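Local coordinates for glycerophosphoryl diester phosphodiesterase (Parabacteroides distasonis, PDB 3MZ2), which probably hydrolyses glycerophosphodiesters to glycerol 3-phosphate and the corresponding alcohol, at residues L57-A62 with V271-S276; V75-H80 with Y97-L102; E250-I255 with S265-E270. One frame throughout, in Å; residues are numbered along the deposited sequence. Where two conformers were deposited one is given.

Interaction 1 (L57-A62 with V271-S276); sequences LSYTPA and VAEAIS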
# COMPACT_ATOMS: atom_id res chain seq x y z
N LEU A 57 -9.06 24.96 -9.31
CA LEU A 57 -10.29 25.25 -10.05
C LEU A 57 -10.42 26.69 -10.58
O LEU A 57 -11.14 26.92 -11.57
CB LEU A 57 -11.51 24.91 -9.23
CG LEU A 57 -11.68 23.43 -8.90
CD1 LEU A 57 -13.05 23.25 -8.27
CD2 LEU A 57 -11.50 22.50 -10.10
N SER A 58 -9.75 27.66 -9.96
CA SER A 58 -9.76 29.04 -10.46
C SER A 58 -9.11 29.16 -11.85
O SER A 58 -9.44 30.06 -12.62
CB SER A 58 -9.06 29.98 -9.48
OG SER A 58 -9.62 29.89 -8.18
N TYR A 59 -8.18 28.25 -12.15
CA TYR A 59 -7.46 28.22 -13.44
C TYR A 59 -7.95 27.15 -14.43
O TYR A 59 -7.87 27.34 -15.65
CB TYR A 59 -5.98 27.97 -13.20
CG TYR A 59 -5.27 29.05 -12.45
CD1 TYR A 59 -5.21 29.03 -11.08
CD2 TYR A 59 -4.60 30.08 -13.12
CE1 TYR A 59 -4.54 30.02 -10.35
CE2 TYR A 59 -3.92 31.08 -12.41
CZ TYR A 59 -3.90 31.04 -11.02
OH TYR A 59 -3.24 32.00 -10.28
N THR A 60 -8.43 26.01 -13.93
CA THR A 60 -8.85 24.94 -14.78
C THR A 60 -9.89 24.04 -14.17
O THR A 60 -9.84 23.80 -12.97
CB THR A 60 -7.58 24.07 -15.16
OG1 THR A 60 -7.95 23.02 -16.07
CG2 THR A 60 -6.88 23.47 -13.90
N PRO A 61 -10.81 23.47 -14.98
CA PRO A 61 -11.55 22.33 -14.44
C PRO A 61 -10.61 21.18 -14.16
O PRO A 61 -9.64 21.00 -14.89
CB PRO A 61 -12.53 21.97 -15.57
CG PRO A 61 -11.97 22.55 -16.75
CD PRO A 61 -11.14 23.72 -16.39
N ALA A 62 -10.85 20.44 -13.08
CA ALA A 62 -10.02 19.31 -12.75
C ALA A 62 -10.79 18.41 -11.77
O ALA A 62 -11.71 18.86 -11.11
CB ALA A 62 -8.70 19.78 -12.11
N VAL A 271 -0.28 22.28 -16.49
CA VAL A 271 -0.85 21.40 -17.50
C VAL A 271 -1.92 22.17 -18.29
O VAL A 271 -1.91 22.18 -19.52
CB VAL A 271 -1.41 20.09 -16.94
CG1 VAL A 271 -2.02 19.26 -18.08
CG2 VAL A 271 -0.31 19.29 -16.30
N ALA A 272 -2.80 22.84 -17.55
CA ALA A 272 -3.87 23.63 -18.18
C ALA A 272 -3.34 24.68 -19.11
O ALA A 272 -3.79 24.82 -20.24
CB ALA A 272 -4.75 24.30 -17.11
N GLU A 273 -2.37 25.48 -18.65
CA GLU A 273 -1.76 26.49 -19.51
C GLU A 273 -1.10 25.89 -20.75
O GLU A 273 -1.22 26.44 -21.86
CB GLU A 273 -0.80 27.39 -18.70
CG GLU A 273 -1.62 28.15 -17.65
CD GLU A 273 -0.89 29.17 -16.82
OE1 GLU A 273 0.32 29.41 -17.08
OE2 GLU A 273 -1.56 29.75 -15.90
N ALA A 274 -0.42 24.74 -20.58
CA ALA A 274 0.31 24.12 -21.70
C ALA A 274 -0.62 23.58 -22.79
O ALA A 274 -0.31 23.70 -23.97
CB ALA A 274 1.19 22.97 -21.19
N ILE A 275 -1.75 22.99 -22.38
CA ILE A 275 -2.66 22.30 -23.30
C ILE A 275 -3.87 23.12 -23.70
O ILE A 275 -4.69 22.63 -24.45
CB ILE A 275 -3.06 20.91 -22.84
CG1 ILE A 275 -4.15 20.92 -21.72
CG2 ILE A 275 -1.79 20.11 -22.38
CD1 ILE A 275 -4.56 19.57 -21.32
N SER A 276 -3.94 24.39 -23.26
CA SER A 276 -5.13 25.22 -23.52
C SER A 276 -5.46 25.28 -25.03
O SER A 276 -6.63 25.20 -25.44
CB SER A 276 -4.93 26.64 -22.96
OG SER A 276 -3.88 27.36 -23.58
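Ala272 puts its methyl directly against Thr60, and this pair carries most of the contact between the chain leaving helix 50-59 and helix 268-275. The two beta carbons meet at 3.4 Å (Thr60 CB to Ala272 CB), tighter than ordinary van der Waals contact. The threonine branches then flank the methyl, Thr60 OG1 lying 3.6 Å and Thr60 CG2 3.9 Å from Ala272 CB. Ile34 of strand 33-36 touches both residues. A torsion of -177° sets OG1 opposite the threonine's own N, next to the carbonyl carbon, from where the hydroxyl donates to Pro61 O at 2.9 Å from Thr60 OG1, approaching 30° out of the carbonyl plane. One residue on, Glu273 reaches back as an extended chain, and its carboxylate passes the Tyr59 ring at an oblique slant, the planes 53° apart; Glu273 OE2 stops 4.1 Å from Tyr59 CD2. Ala274 and Ile275 face the other way, onto Tyr252 of helix 245-257. With a glycine in place of Thr60 the branched side chain is gone, so Ala272 CB would probably border a gap and Pro61 O would be left without its hydroxyl donor. In the order of the TIM barrel, the contact brings together a helix that follows the first barrel strand and one that follows the last, closing the ring on its outer side. The join is therefore one of methyl and methine packing in a close fit, with the hydroxyl satisfied locally and the charged Glu273 at the exposed margin.

Interaction 2 (V75-H80 with Y97-L102); sequences VIVLFH and YTWEEL. With SO4 (sulfate ion), chain C.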
# COMPACT_ATOMS: atom_id res chain seq x y z
N VAL A 75 -10.58 9.26 12.67
CA VAL A 75 -11.09 10.25 11.75
C VAL A 75 -10.27 10.11 10.47
O VAL A 75 -9.06 9.94 10.53
CB VAL A 75 -10.97 11.65 12.35
CG1 VAL A 75 -11.43 12.73 11.34
CG2 VAL A 75 -11.79 11.71 13.65
N ILE A 76 -10.95 10.14 9.33
CA ILE A 76 -10.26 10.14 8.05
C ILE A 76 -9.88 11.57 7.63
O ILE A 76 -10.76 12.45 7.44
CB ILE A 76 -11.10 9.48 6.91
CG1 ILE A 76 -11.55 8.09 7.30
CG2 ILE A 76 -10.29 9.45 5.59
CD1 ILE A 76 -12.65 7.60 6.41
N VAL A 77 -8.56 11.79 7.49
CA VAL A 77 -8.01 13.06 7.01
C VAL A 77 -7.27 12.85 5.69
O VAL A 77 -7.05 11.72 5.29
CB VAL A 77 -7.07 13.68 8.08
CG1 VAL A 77 -7.81 14.01 9.36
CG2 VAL A 77 -5.87 12.77 8.40
N LEU A 78 -6.93 13.94 4.99
CA LEU A 78 -6.19 13.85 3.74
C LEU A 78 -4.75 14.21 4.04
O LEU A 78 -4.50 15.34 4.46
CB LEU A 78 -6.73 14.86 2.73
CG LEU A 78 -8.22 14.74 2.45
CD1 LEU A 78 -8.67 15.66 1.33
CD2 LEU A 78 -8.64 13.33 2.16
N PHE A 79 -3.84 13.28 3.82
CA PHE A 79 -2.43 13.47 4.10
C PHE A 79 -1.67 12.28 3.49
O PHE A 79 -1.97 11.13 3.84
CB PHE A 79 -2.18 13.54 5.62
CG PHE A 79 -0.86 14.14 5.97
CD1 PHE A 79 -0.73 15.52 6.06
CD2 PHE A 79 0.26 13.35 6.15
CE1 PHE A 79 0.48 16.09 6.34
CE2 PHE A 79 1.47 13.93 6.42
CZ PHE A 79 1.57 15.29 6.53
N HIS A 80 -0.69 12.54 2.64
CA HIS A 80 -0.06 11.44 1.90
C HIS A 80 0.89 10.55 2.72
O HIS A 80 0.76 9.34 2.72
CB HIS A 80 0.67 11.96 0.66
CG HIS A 80 1.36 10.87 -0.11
ND1 HIS A 80 2.65 10.47 0.20
CD2 HIS A 80 0.92 10.02 -1.06
CE1 HIS A 80 2.99 9.47 -0.60
NE2 HIS A 80 1.96 9.19 -1.39
N TYR A 97 -1.88 11.18 16.51
CA TYR A 97 -2.57 12.39 16.96
C TYR A 97 -4.06 12.27 16.70
O TYR A 97 -4.49 11.72 15.70
CB TYR A 97 -2.04 13.60 16.18
CG TYR A 97 -0.58 13.88 16.42
CD1 TYR A 97 -0.17 14.60 17.51
CD2 TYR A 97 0.38 13.47 15.49
CE1 TYR A 97 1.18 14.87 17.73
CE2 TYR A 97 1.73 13.72 15.71
CZ TYR A 97 2.12 14.44 16.83
OH TYR A 97 3.44 14.73 17.07
N THR A 98 -4.87 12.79 17.62
CA THR A 98 -6.27 12.96 17.35
C THR A 98 -6.44 14.02 16.30
O THR A 98 -5.51 14.84 16.09
CB THR A 98 -7.06 13.41 18.59
OG1 THR A 98 -6.58 14.69 19.02
CG2 THR A 98 -6.90 12.41 19.73
N TRP A 99 -7.63 14.06 15.70
CA TRP A 99 -8.00 15.10 14.74
C TRP A 99 -7.79 16.48 15.38
O TRP A 99 -7.19 17.35 14.77
CB TRP A 99 -9.45 14.94 14.22
CG TRP A 99 -9.91 16.20 13.48
CD1 TRP A 99 -9.67 16.53 12.16
CD2 TRP A 99 -10.63 17.31 14.03
NE1 TRP A 99 -10.22 17.76 11.86
CE2 TRP A 99 -10.80 18.26 12.99
CE3 TRP A 99 -11.12 17.62 15.30
CZ2 TRP A 99 -11.47 19.49 13.20
CZ3 TRP A 99 -11.79 18.83 15.50
CH2 TRP A 99 -11.96 19.74 14.45
N GLU A 100 -8.28 16.67 16.60
CA GLU A 100 -8.14 17.95 17.27
C GLU A 100 -6.67 18.36 17.44
O GLU A 100 -6.32 19.51 17.19
CB GLU A 100 -8.87 17.94 18.58
CG GLU A 100 -8.96 19.30 19.21
CD GLU A 100 -9.72 19.30 20.50
OE1 GLU A 100 -10.27 18.23 20.87
OE2 GLU A 100 -9.78 20.37 21.15
N GLU A 101 -5.82 17.41 17.85
CA GLU A 101 -4.38 17.68 17.96
C GLU A 101 -3.75 18.03 16.62
O GLU A 101 -2.95 18.99 16.53
CB GLU A 101 -3.66 16.48 18.58
CG GLU A 101 -4.03 16.24 20.05
CD GLU A 101 -3.61 14.89 20.57
OE1 GLU A 101 -3.41 13.94 19.79
OE2 GLU A 101 -3.53 14.75 21.80
N LEU A 102 -4.14 17.30 15.58
CA LEU A 102 -3.65 17.55 14.21
C LEU A 102 -3.95 18.97 13.73
O LEU A 102 -3.22 19.54 12.95
CB LEU A 102 -4.24 16.53 13.24
CG LEU A 102 -3.60 15.15 13.20
CD1 LEU A 102 -4.35 14.28 12.19
CD2 LEU A 102 -2.08 15.20 12.87
S SO4 C . 1.52 8.72 -5.09
O1 SO4 C . 0.71 9.72 -4.40
O2 SO4 C . 0.84 8.39 -6.35
O3 SO4 C . 2.87 9.21 -5.39
O4 SO4 C . 1.70 7.58 -4.16
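Val75 and Val77 present their methyls to Trp99 and Leu102, joining strand 76-78 to helix 99-102 in what is probably the insertion this family carries in its TIM barrel, after strand 63-70. All contacts are apolar. Val75 straddles the tryptophan's first side-chain carbon, with Val75 CG2 4.0 Å from Trp99 CB. Val77 divides its two methyls: Val77 CG1 meets the indole at its edge, near the ring plane, 4.2 Å from Trp99 CD1, whereas Val77 CG2 reaches Leu102 CD1 at 4.4 Å. The indole gets there because Trp99 CG lies opposite its own N (chi1 167°).

In a capping box that fixes the helix's first turn, Glu101 N donates to Thr98 OG1 at 3.1 Å and Thr98 N to Glu101 OE1 at 2.9 Å, on that oxygen's anti side, 34° out of the carboxylate plane. Asp73 OD1, accepting from Trp99 N, and a backbone bond between Tyr97 and Lys72 hold the helix in place. Strand 76-78 pairs antiparallel with strand 63-70, and past it the chain runs to a sulfate, probably from the crystallisation liquor, also gripped by His37 and Arg38. There His80 NE2 donates to sulfate O4 over 3.2 Å, at an N-H...O angle of 159°.

Interaction 3 (E250-I255 with S265-E270); sequences EAYRMI and SDRPIE. With SO4 (sulfate ion), chain F.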
# COMPACT_ATOMS: atom_id res chain seq x y z
N GLU A 250 5.95 21.39 -23.12
CA GLU A 250 6.12 20.57 -24.31
C GLU A 250 5.71 19.13 -24.02
O GLU A 250 5.00 18.48 -24.84
CB GLU A 250 7.57 20.64 -24.83
CG GLU A 250 7.76 19.92 -26.17
CD GLU A 250 7.86 18.43 -26.06
OE1 GLU A 250 8.44 17.93 -25.06
OE2 GLU A 250 7.32 17.76 -26.98
N ALA A 251 6.12 18.62 -22.86
CA ALA A 251 5.83 17.26 -22.48
C ALA A 251 4.32 17.01 -22.30
O ALA A 251 3.77 16.02 -22.76
CB ALA A 251 6.59 16.91 -21.16
N TYR A 252 3.62 17.95 -21.68
CA TYR A 252 2.18 17.81 -21.49
C TYR A 252 1.45 17.81 -22.83
O TYR A 252 0.56 17.00 -23.06
CB TYR A 252 1.63 18.92 -20.58
CG TYR A 252 2.27 18.99 -19.19
CD1 TYR A 252 2.52 17.84 -18.45
CD2 TYR A 252 2.57 20.22 -18.63
CE1 TYR A 252 3.09 17.91 -17.18
CE2 TYR A 252 3.15 20.31 -17.36
CZ TYR A 252 3.40 19.16 -16.64
OH TYR A 252 3.96 19.26 -15.39
N ARG A 253 1.84 18.70 -23.73
CA ARG A 253 1.28 18.66 -25.09
C ARG A 253 1.56 17.37 -25.84
O ARG A 253 0.67 16.83 -26.49
CB ARG A 253 1.73 19.91 -25.90
CG ARG A 253 1.06 21.19 -25.45
CD ARG A 253 1.44 22.33 -26.36
NE ARG A 253 2.85 22.71 -26.30
CZ ARG A 253 3.37 23.62 -25.47
NH1 ARG A 253 2.58 24.28 -24.58
NH2 ARG A 253 4.68 23.88 -25.53
N MSE A 254 2.77 16.83 -25.73
CA MSE A 254 3.13 15.58 -26.41
C MSE A 254 2.21 14.45 -25.93
O MSE A 254 1.72 13.65 -26.73
CB MSE A 254 4.61 15.27 -26.17
CG MSE A 254 5.05 13.97 -26.72
SE MSE A 254 6.98 13.99 -27.12
CE MSE A 254 7.69 14.46 -25.31
N ILE A 255 1.91 14.42 -24.63
CA ILE A 255 1.04 13.39 -24.08
C ILE A 255 -0.33 13.45 -24.74
O ILE A 255 -0.86 12.42 -25.17
CB ILE A 255 0.91 13.45 -22.56
CG1 ILE A 255 2.26 13.05 -21.94
CG2 ILE A 255 -0.22 12.52 -22.10
CD1 ILE A 255 2.48 13.55 -20.50
N SER A 265 -1.34 15.23 -12.58
CA SER A 265 -0.13 16.01 -12.37
C SER A 265 -0.10 16.69 -11.04
O SER A 265 -1.17 17.12 -10.51
CB SER A 265 -0.02 17.04 -13.52
OG SER A 265 1.08 17.92 -13.41
N ASP A 266 1.11 16.88 -10.49
CA ASP A 266 1.32 17.72 -9.32
C ASP A 266 1.21 19.20 -9.72
O ASP A 266 1.13 20.03 -8.85
CB ASP A 266 2.69 17.48 -8.66
CG ASP A 266 2.77 16.17 -7.90
OD1 ASP A 266 1.74 15.76 -7.34
OD2 ASP A 266 3.86 15.55 -7.86
N ARG A 267 1.22 19.48 -11.03
CA ARG A 267 1.22 20.82 -11.57
C ARG A 267 0.03 21.06 -12.51
O ARG A 267 0.23 21.46 -13.64
CB ARG A 267 2.51 21.06 -12.34
CG ARG A 267 3.80 20.82 -11.56
CD ARG A 267 5.00 21.02 -12.48
NE ARG A 267 6.28 20.75 -11.82
CZ ARG A 267 6.96 21.63 -11.08
NH1 ARG A 267 6.51 22.86 -10.91
NH2 ARG A 267 8.13 21.29 -10.53
N PRO A 268 -1.19 20.82 -12.03
CA PRO A 268 -2.36 20.89 -12.93
C PRO A 268 -2.58 22.24 -13.65
O PRO A 268 -3.15 22.28 -14.74
CB PRO A 268 -3.53 20.58 -12.00
CG PRO A 268 -3.02 20.96 -10.61
CD PRO A 268 -1.59 20.56 -10.63
N ILE A 269 -2.19 23.34 -13.00
CA ILE A 269 -2.31 24.68 -13.58
C ILE A 269 -1.34 24.80 -14.73
O ILE A 269 -1.67 25.32 -15.80
CB ILE A 269 -2.14 25.81 -12.56
CG1 ILE A 269 -3.19 25.67 -11.44
CG2 ILE A 269 -2.29 27.22 -13.29
CD1 ILE A 269 -2.88 26.52 -10.24
N GLU A 270 -0.13 24.27 -14.57
CA GLU A 270 0.82 24.30 -15.68
C GLU A 270 0.31 23.44 -16.83
O GLU A 270 0.48 23.79 -18.02
CB GLU A 270 2.20 23.80 -15.25
CG GLU A 270 2.97 24.74 -14.41
CD GLU A 270 4.42 24.29 -14.22
OE1 GLU A 270 5.03 23.74 -15.15
OE2 GLU A 270 4.95 24.47 -13.12
S SO4 F . 10.06 18.69 -8.59
O1 SO4 F . 10.30 20.03 -8.03
O2 SO4 F . 9.42 18.81 -9.90
O3 SO4 F . 11.33 17.99 -8.72
O4 SO4 F . 9.21 17.93 -7.67
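Tyr252 extends from helix 245-257 so that its hydroxyl meets Ser265 and Arg267 just ahead of helix 268-275. A first torsion of -58° sets the ring beside its own backbone N, opposite the carbonyl carbon. Tyr252 OH then lies 3.6 Å from Arg267 CD and 3.7 Å from Ser265 OG, while Tyr252 CE2 packs 4.2 Å from Glu270 CB. The polar partner of the phenol is Asp240 OD1, which also binds Ser265 OG.

Arg267 crosses the tyrosine at about a right angle, extended from CG to NE, and its last torsion (chi4 -85°) turns the guanidinium out of line with the chain. Arg267 NH2 donates to O2 of a second sulfate, probably from the crystallisation liquor and also bound by Lys241, 2.9 Å away and in the guanidinium plane. Arg267 NH1 forms a salt bridge with Glu270 OE2 at 3.1 Å, meeting it on the syn side of the carboxylate, with OE2 29° out of the guanidinium plane; the bond is bent. NE is taken by Asp240 O. The main partner of Glu270 is Arg248, whose NE forms a salt bridge with OE1; the carboxylate probably eases the closeness of the two arginines.

Ser265 OG accepts from Arg267 N at 2.8 Å, an ST turn that leads from strand 262-265 into helix 268-275, the closing beta-alpha unit of the TIM barrel, with the preceding barrel helix packed alongside.

Interactions 1 and 3 use successive turns of helix 268-275, and their centres are 9 Å apart. They touch directly: Val271 CG2 packs 3.5 Å from Ser265 OG, and Ala274 O probably accepts from Arg253 NH1 at 3.0 Å. That helix is thus flanked by the end of helix 50-59 and by helix 245-257. Interaction 2 lies apart in the probable insertion, its centre 30 Å from interaction 1 and 31 Å from interaction 3, although its nearest atoms come within about 9 Å of interaction 3. A polar route spans that gap: Asp266 OD1 binds His37 ND1, and His37 NE2 shares its sulfate with His80, an anion site consistent with a phosphate-binding pocket.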